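Local coordinates for protein D-alanyl-lipoteichoic acid synthetase (PDB 3BMA) that probably takes part in adding D-alanine to lipoteichoic acid during cell wall biogenesis, as a membrane-associated DltD protein related to SGNH hydrolases, at residues 24-29 and 84-89; 262-267 and 301-306; 291-296 and 365-370. The protein carries 1 engineered substitution. All blocks are in the same frame, centred on the assembly; numbering follows the deposited sequence. Where two conformers were deposited one is given.

Contact 1 (24-29 and 84-89); sequences DSFKER and LNQYFG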
# COMPACT_ATOMS: atom_id res chain seq x y z
N ASP C 24 27.06 13.44 14.06
CA ASP C 24 26.55 13.57 12.70
C ASP C 24 27.41 12.87 11.64
O ASP C 24 26.87 12.14 10.81
CB ASP C 24 26.36 15.05 12.32
CG ASP C 24 25.08 15.64 12.89
OD1 ASP C 24 24.75 16.79 12.51
OD2 ASP C 24 24.39 14.98 13.70
N SER C 25 28.72 13.06 11.69
CA SER C 25 29.63 12.43 10.72
C SER C 25 29.58 10.90 10.79
O SER C 25 29.84 10.22 9.80
CB SER C 25 31.07 12.93 10.90
OG SER C 25 31.64 12.50 12.13
N PHE C 26 29.22 10.38 11.96
CA PHE C 26 29.06 8.95 12.17
C PHE C 26 27.67 8.40 11.82
O PHE C 26 27.57 7.47 11.02
CB PHE C 26 29.44 8.56 13.60
CG PHE C 26 29.41 7.08 13.85
CD1 PHE C 26 30.49 6.29 13.49
CD2 PHE C 26 28.31 6.48 14.45
CE1 PHE C 26 30.47 4.92 13.71
CE2 PHE C 26 28.28 5.11 14.68
CZ PHE C 26 29.37 4.33 14.31
N LYS C 27 26.61 8.97 12.41
CA LYS C 27 25.26 8.41 12.27
C LYS C 27 24.55 8.77 10.96
O LYS C 27 23.73 7.99 10.46
CB LYS C 27 24.38 8.72 13.50
CG LYS C 27 23.83 10.13 13.60
CD LYS C 27 22.81 10.23 14.72
CE LYS C 27 22.02 11.54 14.64
NZ LYS C 27 22.85 12.75 14.86
N GLU C 28 24.86 9.93 10.41
CA GLU C 28 24.20 10.38 9.19
C GLU C 28 24.74 9.70 7.94
O GLU C 28 25.94 9.43 7.82
CB GLU C 28 24.25 11.91 9.04
CG GLU C 28 22.93 12.64 9.30
CD GLU C 28 22.50 12.62 10.76
OE1 GLU C 28 21.30 12.36 11.02
OE2 GLU C 28 23.34 12.88 11.64
N ARG C 29 23.82 9.42 7.03
CA ARG C 29 24.11 8.77 5.77
C ARG C 29 24.90 9.68 4.83
O ARG C 29 25.91 9.27 4.27
CB ARG C 29 22.79 8.37 5.11
CG ARG C 29 22.91 7.61 3.82
CD ARG C 29 21.53 7.40 3.23
NE ARG C 29 21.48 6.19 2.42
CZ ARG C 29 21.17 4.99 2.89
NH1 ARG C 29 21.15 3.96 2.06
NH2 ARG C 29 20.87 4.81 4.18
N LEU C 84 28.23 -3.30 17.75
CA LEU C 84 26.80 -3.21 17.44
C LEU C 84 26.49 -1.89 16.73
O LEU C 84 25.83 -1.89 15.69
CB LEU C 84 25.92 -3.40 18.68
CG LEU C 84 24.44 -3.75 18.42
CD1 LEU C 84 24.27 -5.12 17.79
CD2 LEU C 84 23.63 -3.67 19.69
N ASN C 85 26.99 -0.78 17.27
CA ASN C 85 26.89 0.53 16.61
C ASN C 85 27.49 0.53 15.20
O ASN C 85 26.85 1.01 14.26
CB ASN C 85 27.55 1.63 17.44
CG ASN C 85 26.57 2.36 18.33
OD1 ASN C 85 25.46 2.72 17.91
ND2 ASN C 85 26.96 2.60 19.57
N GLN C 86 28.69 -0.02 15.07
CA GLN C 86 29.40 -0.05 13.79
C GLN C 86 28.63 -0.86 12.76
O GLN C 86 28.46 -0.40 11.63
CB GLN C 86 30.83 -0.59 13.94
CG GLN C 86 31.79 0.27 14.79
CD GLN C 86 32.10 1.65 14.21
OE1 GLN C 86 31.72 1.98 13.09
NE2 GLN C 86 32.81 2.46 14.99
N TYR C 87 28.14 -2.03 13.16
CA TYR C 87 27.32 -2.88 12.30
C TYR C 87 26.14 -2.13 11.70
O TYR C 87 25.90 -2.21 10.49
CB TYR C 87 26.82 -4.11 13.06
CG TYR C 87 25.99 -5.04 12.19
CD1 TYR C 87 26.59 -5.80 11.20
CD2 TYR C 87 24.61 -5.14 12.36
CE1 TYR C 87 25.85 -6.65 10.40
CE2 TYR C 87 23.85 -5.98 11.56
CZ TYR C 87 24.48 -6.73 10.58
OH TYR C 87 23.75 -7.58 9.78
N PHE C 88 25.41 -1.40 12.54
CA PHE C 88 24.23 -0.66 12.10
C PHE C 88 24.59 0.53 11.21
O PHE C 88 23.88 0.82 10.25
CB PHE C 88 23.36 -0.25 13.29
CG PHE C 88 22.62 -1.39 13.92
CD1 PHE C 88 21.76 -2.18 13.16
CD2 PHE C 88 22.77 -1.69 15.26
CE1 PHE C 88 21.09 -3.25 13.72
CE2 PHE C 88 22.09 -2.75 15.84
CZ PHE C 88 21.25 -3.53 15.07
N GLY C 89 25.70 1.19 11.53
CA GLY C 89 26.23 2.26 10.69
C GLY C 89 26.63 1.80 9.30
O GLY C 89 26.48 2.55 8.34

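Contact 2 (262-267 and 301-306); sequences DSQKSF and KKWMDY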
# COMPACT_ATOMS: atom_id res chain seq x y z
N ASP C 262 44.39 -0.51 43.02
CA ASP C 262 43.86 -1.89 43.02
C ASP C 262 42.37 -2.02 42.69
O ASP C 262 41.70 -2.95 43.17
CB ASP C 262 44.23 -2.64 44.31
CG ASP C 262 45.67 -3.13 44.31
OD1 ASP C 262 46.22 -3.41 43.22
OD2 ASP C 262 46.25 -3.24 45.41
N SER C 263 41.87 -1.10 41.86
CA SER C 263 40.46 -1.08 41.46
C SER C 263 40.13 -2.17 40.45
O SER C 263 39.06 -2.77 40.49
CB SER C 263 40.11 0.29 40.87
OG SER C 263 38.88 0.25 40.16
N GLN C 264 41.06 -2.43 39.54
CA GLN C 264 40.82 -3.38 38.46
C GLN C 264 41.41 -4.77 38.76
O GLN C 264 41.78 -5.51 37.85
CB GLN C 264 41.34 -2.81 37.14
CG GLN C 264 40.74 -1.43 36.80
CD GLN C 264 41.36 -0.77 35.58
OE1 GLN C 264 42.45 -1.12 35.14
NE2 GLN C 264 40.65 0.21 35.03
N LYS C 265 41.46 -5.12 40.05
CA LYS C 265 42.07 -6.37 40.51
C LYS C 265 41.32 -7.64 40.11
O LYS C 265 41.94 -8.70 39.97
CB LYS C 265 42.29 -6.34 42.03
CG LYS C 265 43.72 -6.02 42.43
CD LYS C 265 44.09 -6.70 43.74
CE LYS C 265 45.59 -6.93 43.84
NZ LYS C 265 45.93 -7.87 44.94
N SER C 266 40.01 -7.54 39.94
CA SER C 266 39.19 -8.68 39.50
C SER C 266 38.50 -8.42 38.16
O SER C 266 37.55 -9.12 37.79
CB SER C 266 38.17 -9.07 40.59
OG SER C 266 37.19 -8.06 40.77
N PHE C 267 38.99 -7.40 37.44
CA PHE C 267 38.55 -7.07 36.08
C PHE C 267 38.97 -8.15 35.09
O PHE C 267 40.15 -8.51 35.01
CB PHE C 267 39.18 -5.74 35.64
CG PHE C 267 38.33 -4.52 35.91
CD1 PHE C 267 38.28 -3.49 34.97
CD2 PHE C 267 37.58 -4.40 37.08
CE1 PHE C 267 37.50 -2.35 35.19
CE2 PHE C 267 36.80 -3.26 37.31
CZ PHE C 267 36.76 -2.23 36.36
N LYS C 301 50.75 0.50 30.83
CA LYS C 301 51.29 -0.50 31.76
C LYS C 301 51.49 0.04 33.17
O LYS C 301 51.23 -0.66 34.16
CB LYS C 301 52.59 -1.11 31.22
CG LYS C 301 53.17 -2.26 32.05
CD LYS C 301 54.34 -2.95 31.35
CE LYS C 301 53.93 -4.27 30.70
NZ LYS C 301 52.94 -4.13 29.58
N LYS C 302 51.93 1.30 33.26
CA LYS C 302 52.11 1.97 34.54
C LYS C 302 50.77 2.21 35.23
O LYS C 302 50.70 2.22 36.47
CB LYS C 302 52.90 3.27 34.40
CG LYS C 302 54.41 3.06 34.28
CD LYS C 302 55.18 4.36 34.47
CE LYS C 302 56.67 4.13 34.32
NZ LYS C 302 57.45 5.39 34.50
N TRP C 303 49.72 2.39 34.43
CA TRP C 303 48.37 2.51 34.93
C TRP C 303 47.84 1.16 35.40
O TRP C 303 47.23 1.07 36.47
CB TRP C 303 47.44 3.09 33.86
CG TRP C 303 45.98 2.83 34.10
CD1 TRP C 303 45.17 1.98 33.39
CD2 TRP C 303 45.15 3.39 35.13
NE1 TRP C 303 43.90 2.00 33.90
CE2 TRP C 303 43.86 2.85 34.98
CE3 TRP C 303 45.38 4.30 36.18
CZ2 TRP C 303 42.79 3.19 35.82
CZ3 TRP C 303 44.33 4.64 37.02
CH2 TRP C 303 43.05 4.08 36.83
N MET C 304 48.07 0.12 34.60
CA MET C 304 47.52 -1.20 34.87
C MET C 304 48.21 -1.90 36.06
O MET C 304 47.60 -2.75 36.72
CB MET C 304 47.46 -2.06 33.59
CG MET C 304 48.58 -3.05 33.34
SD MET C 304 48.18 -4.12 31.93
CE MET C 304 48.64 -3.06 30.58
N ASP C 305 49.47 -1.54 36.32
CA ASP C 305 50.18 -1.97 37.52
C ASP C 305 49.60 -1.30 38.76
O ASP C 305 49.47 -1.93 39.81
CB ASP C 305 51.68 -1.65 37.41
CG ASP C 305 52.42 -2.59 36.47
OD1 ASP C 305 51.91 -3.69 36.17
OD2 ASP C 305 53.54 -2.22 36.03
N TYR C 306 49.25 -0.02 38.62
CA TYR C 306 48.63 0.75 39.69
C TYR C 306 47.20 0.28 39.98
O TYR C 306 46.84 0.09 41.15
CB TYR C 306 48.63 2.26 39.37
CG TYR C 306 48.19 3.13 40.52
CD1 TYR C 306 49.07 3.47 41.55
CD2 TYR C 306 46.88 3.62 40.59
CE1 TYR C 306 48.67 4.27 42.61
CE2 TYR C 306 46.46 4.43 41.66
CZ TYR C 306 47.37 4.75 42.66
OH TYR C 306 46.97 5.54 43.72
O HOH W 1 41.17 1.04 32.15

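Contact 3 (291-296 and 365-370); sequences NPIFII and DPFLSN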
# COMPACT_ATOMS: atom_id res chain seq x y z
N ASN C 291 38.44 -5.95 2.97
CA ASN C 291 39.73 -6.40 3.48
C ASN C 291 40.17 -5.48 4.62
O ASN C 291 40.78 -4.44 4.40
CB ASN C 291 40.78 -6.42 2.36
CG ASN C 291 42.09 -7.08 2.77
OD1 ASN C 291 42.15 -7.84 3.74
ND2 ASN C 291 43.14 -6.80 2.01
N PRO C 292 39.83 -5.87 5.86
CA PRO C 292 40.11 -5.06 7.03
C PRO C 292 41.49 -5.30 7.63
O PRO C 292 42.00 -6.42 7.59
CB PRO C 292 39.04 -5.51 8.03
CG PRO C 292 38.75 -6.92 7.64
CD PRO C 292 39.14 -7.12 6.23
N ILE C 293 42.09 -4.24 8.16
CA ILE C 293 43.20 -4.41 9.09
C ILE C 293 42.71 -4.08 10.50
O ILE C 293 42.18 -3.00 10.75
CB ILE C 293 44.49 -3.61 8.69
CG1 ILE C 293 45.64 -3.93 9.64
CG2 ILE C 293 44.22 -2.11 8.57
CD1 ILE C 293 47.03 -3.70 9.05
N PHE C 294 42.86 -5.04 11.41
CA PHE C 294 42.43 -4.86 12.80
C PHE C 294 43.55 -4.33 13.69
O PHE C 294 44.71 -4.72 13.55
CB PHE C 294 41.86 -6.16 13.37
CG PHE C 294 40.68 -6.68 12.60
CD1 PHE C 294 39.41 -6.13 12.80
CD2 PHE C 294 40.83 -7.69 11.66
CE1 PHE C 294 38.31 -6.59 12.09
CE2 PHE C 294 39.74 -8.16 10.94
CZ PHE C 294 38.48 -7.61 11.16
N ILE C 295 43.19 -3.42 14.59
CA ILE C 295 44.14 -2.82 15.52
C ILE C 295 43.78 -3.23 16.94
O ILE C 295 42.64 -3.02 17.38
CB ILE C 295 44.14 -1.27 15.41
CG1 ILE C 295 44.09 -0.79 13.95
CG2 ILE C 295 45.30 -0.66 16.21
CD1 ILE C 295 45.30 -1.15 13.08
N ILE C 296 44.73 -3.83 17.64
CA ILE C 296 44.51 -4.20 19.03
C ILE C 296 45.43 -3.36 19.92
O ILE C 296 46.62 -3.64 20.01
CB ILE C 296 44.73 -5.72 19.27
CG1 ILE C 296 43.92 -6.55 18.26
CG2 ILE C 296 44.33 -6.09 20.70
CD1 ILE C 296 44.03 -8.05 18.45
N ASP C 365 49.65 2.17 6.83
CA ASP C 365 50.06 2.82 5.57
C ASP C 365 50.48 1.87 4.43
O ASP C 365 49.91 1.97 3.34
CB ASP C 365 51.10 3.93 5.78
CG ASP C 365 51.57 4.55 4.48
OD1 ASP C 365 50.78 5.28 3.83
OD2 ASP C 365 52.73 4.31 4.10
N PRO C 366 51.44 0.93 4.66
CA PRO C 366 51.80 0.00 3.58
C PRO C 366 50.66 -0.90 3.11
O PRO C 366 50.62 -1.28 1.94
CB PRO C 366 52.91 -0.86 4.21
CG PRO C 366 53.43 -0.05 5.32
CD PRO C 366 52.24 0.64 5.87
N PHE C 367 49.75 -1.23 4.03
CA PHE C 367 48.56 -2.03 3.73
C PHE C 367 47.58 -1.28 2.82
O PHE C 367 47.09 -1.83 1.83
CB PHE C 367 47.88 -2.47 5.03
CG PHE C 367 46.56 -3.18 4.83
CD1 PHE C 367 46.51 -4.48 4.36
CD2 PHE C 367 45.36 -2.54 5.15
CE1 PHE C 367 45.29 -5.13 4.18
CE2 PHE C 367 44.14 -3.18 4.98
CZ PHE C 367 44.11 -4.48 4.50
N LEU C 368 47.30 -0.03 3.17
CA LEU C 368 46.35 0.79 2.41
C LEU C 368 46.94 1.38 1.13
O LEU C 368 46.21 1.59 0.16
CB LEU C 368 45.77 1.91 3.28
CG LEU C 368 44.94 1.57 4.53
CD1 LEU C 368 44.49 2.84 5.21
CD2 LEU C 368 43.74 0.69 4.22
N SER C 369 48.25 1.64 1.12
CA SER C 369 48.94 2.17 -0.07
C SER C 369 49.04 1.14 -1.19
O SER C 369 49.14 1.51 -2.37
CB SER C 369 50.34 2.67 0.28
OG SER C 369 50.29 3.65 1.30
N ASN C 370 49.01 -0.14 -0.82
CA ASN C 370 49.04 -1.24 -1.77
C ASN C 370 47.78 -2.10 -1.62
O ASN C 370 47.83 -3.14 -0.98
CB ASN C 370 50.28 -2.10 -1.56
CG ASN C 370 51.57 -1.30 -1.66
OD1 ASN C 370 52.06 -1.03 -2.76
ND2 ASN C 370 52.13 -0.93 -0.51

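Contact 1 (24-29 and 84-89)
Phe-26 on helix 23-27 meets Gln-86 on helix 83-90 in a buried helix-to-helix contact beside the parallel sheet of an SGNH-hydrolase-like alpha/beta fold. The evidence for an edge contact is the position of the Gln-86 amide: its carbon CD lies in the plane of the Phe-26 ring, beyond the rim, and Gln-86 OE1 approaches near that plane. The shortest distance is 3.3 Å, from Phe-26 CE1 to Gln-86 OE1, with Phe-26 CZ 3.5 Å from the same oxygen. Ring and amide planes stand 87° apart, so the amide is set crosswise to the ring. Gln-86 NE2 lies 3.6 Å from Phe-26 CE1. An amide oxygen facing aromatic C-H groups is a plausible weak electrostatic attraction; no hydrogen bond joins the two segments. With Phe-26 CG anti to the backbone N (chi1 -175°) the ring reaches across, and a bend at chi2 of Gln-86 (-65°) brings the amide to its edge. The other end of the amide is fixed by a bond from Gln-86 NE2 to Leu-76 O, which ties helix 83-90 to the end of strand 72-76. More loosely, Phe-26 CZ lies 4.2 Å from Asn-85 O, an oxygen already taken by Gly-89 N at 3.0 Å. Lys-32 NZ bridges the two helices from outside both segments, hydrogen-bonding to Phe-26 O and Gly-89 O.

Contact 2 (262-267 and 301-306)
Gln-264 and Trp-303 meet at about a right angle, the amide plane of one and the indole plane of the other being 88° apart. Beyond CG the glutamine chain is extended (chi2 173°), which carries its amide to the NE1-CE2-CZ2 side of the indole. There Gln-264 OE1 lies 3.7 Å from Trp-303 NE1, obliquely placed and not hydrogen-bonded, while Gln-264 NE2 is 3.8 Å from Trp-303 CZ2. A water supplies the polar link instead: it accepts from Gln-264 NE2 at 3.0 Å and, weakly, from Trp-303 NE1 at 3.4 Å. Gln-264 OE1, by contrast, is buried by the contact and has no polar partner in the model. Nearer the backbone, Gln-264 CG sits 3.6 Å above one face of the Phe-267 ring, offset toward its rim.

The contact joins the short helix 301-307, which follows strand 291-296 of the alpha/beta core, to the loop between helices 246-253 and 274-287. Near the C-terminal end of the helix, Asp-262 N donates to Tyr-306 O at 3.1 Å. The bond is almost straight (178° at the hydrogen) and enters in the carbonyl plane on a lone pair. A positive phi at Asp-262 accompanies this turn of the loop, and backbone bonding between Gln-264 and Ala-307 extends the attachment. At the start of the helix, Asn-300 OD1 accepts from Trp-303 N. The Tyr-306 ring reaches an earlier part of the same loop, where its OH is hydrogen-bonded to Leu-257 O.

Contact 3 (291-296 and 365-370)
Phe-367 carries the helix side of this contact, its ring lying against Asn-291 and Ile-293 of the strand. With CG anti to the backbone N (chi1 174°), the ring projects from helix 355-369 down to the sheet. Two different surfaces of it are used. Over one face stands Ile-293 CB, 4.1 Å from the ring centroid and 28° off the normal, which meets the geometry of a CH-pi contact; Ile-293 CG2 reaches Phe-367 CD2 at 3.6 Å. In that isoleucine CG1 is anti to the backbone N, which puts CG2 between N and the carbonyl carbon, on the side that touches the ring. The ring edge faces Asn-291, whose backbone O lies in the ring plane, 3.3 Å from Phe-367 CZ. The Asn-291 amide is tilted 73° against the ring, with ND2 3.5 Å from Phe-367 CE1; ND2 is itself held by Thr-372 O. Where the helix ends, Asp-365 O takes two donors, Ser-369 OG at 2.7 Å and Ser-369 N at 2.8 Å, and Asn-370 ND2 bonds to Pro-366 O at 2.9 Å. Strand 291-296 and the helical segment 365-369 run nearly antiparallel, their axes approaching to 10.1 Å. Pro-292 and Phe-294 instead touch helix 274-287, so the strand is sandwiched between helical layers, as in the three-layer alpha/beta/alpha architecture of SGNH hydrolases.

Overall arrangement
The parallel sheet, ordered 72-76, 43-47, 101-105, 291-296, 333-335, relates the three contacts. Contact 1 attaches through Gln-86 to strand 72-76, at one edge of the sheet within this chain, and contact 3 uses strand 291-296 directly; their centres are 21 Å apart and their nearest atoms about 10 Å. Contact 2 lies toward the periphery: helix 301-307 is the next element after strand 291-296, yet the centres of contacts 2 and 3 are 31 Å apart, with nearest atoms about 11 Å. Their segments alternate along the chain, whereas contact 1 closes before either opens. Contacts 1 and 2 are farthest apart, at 32 Å between centres. None of the three includes a bound ligand.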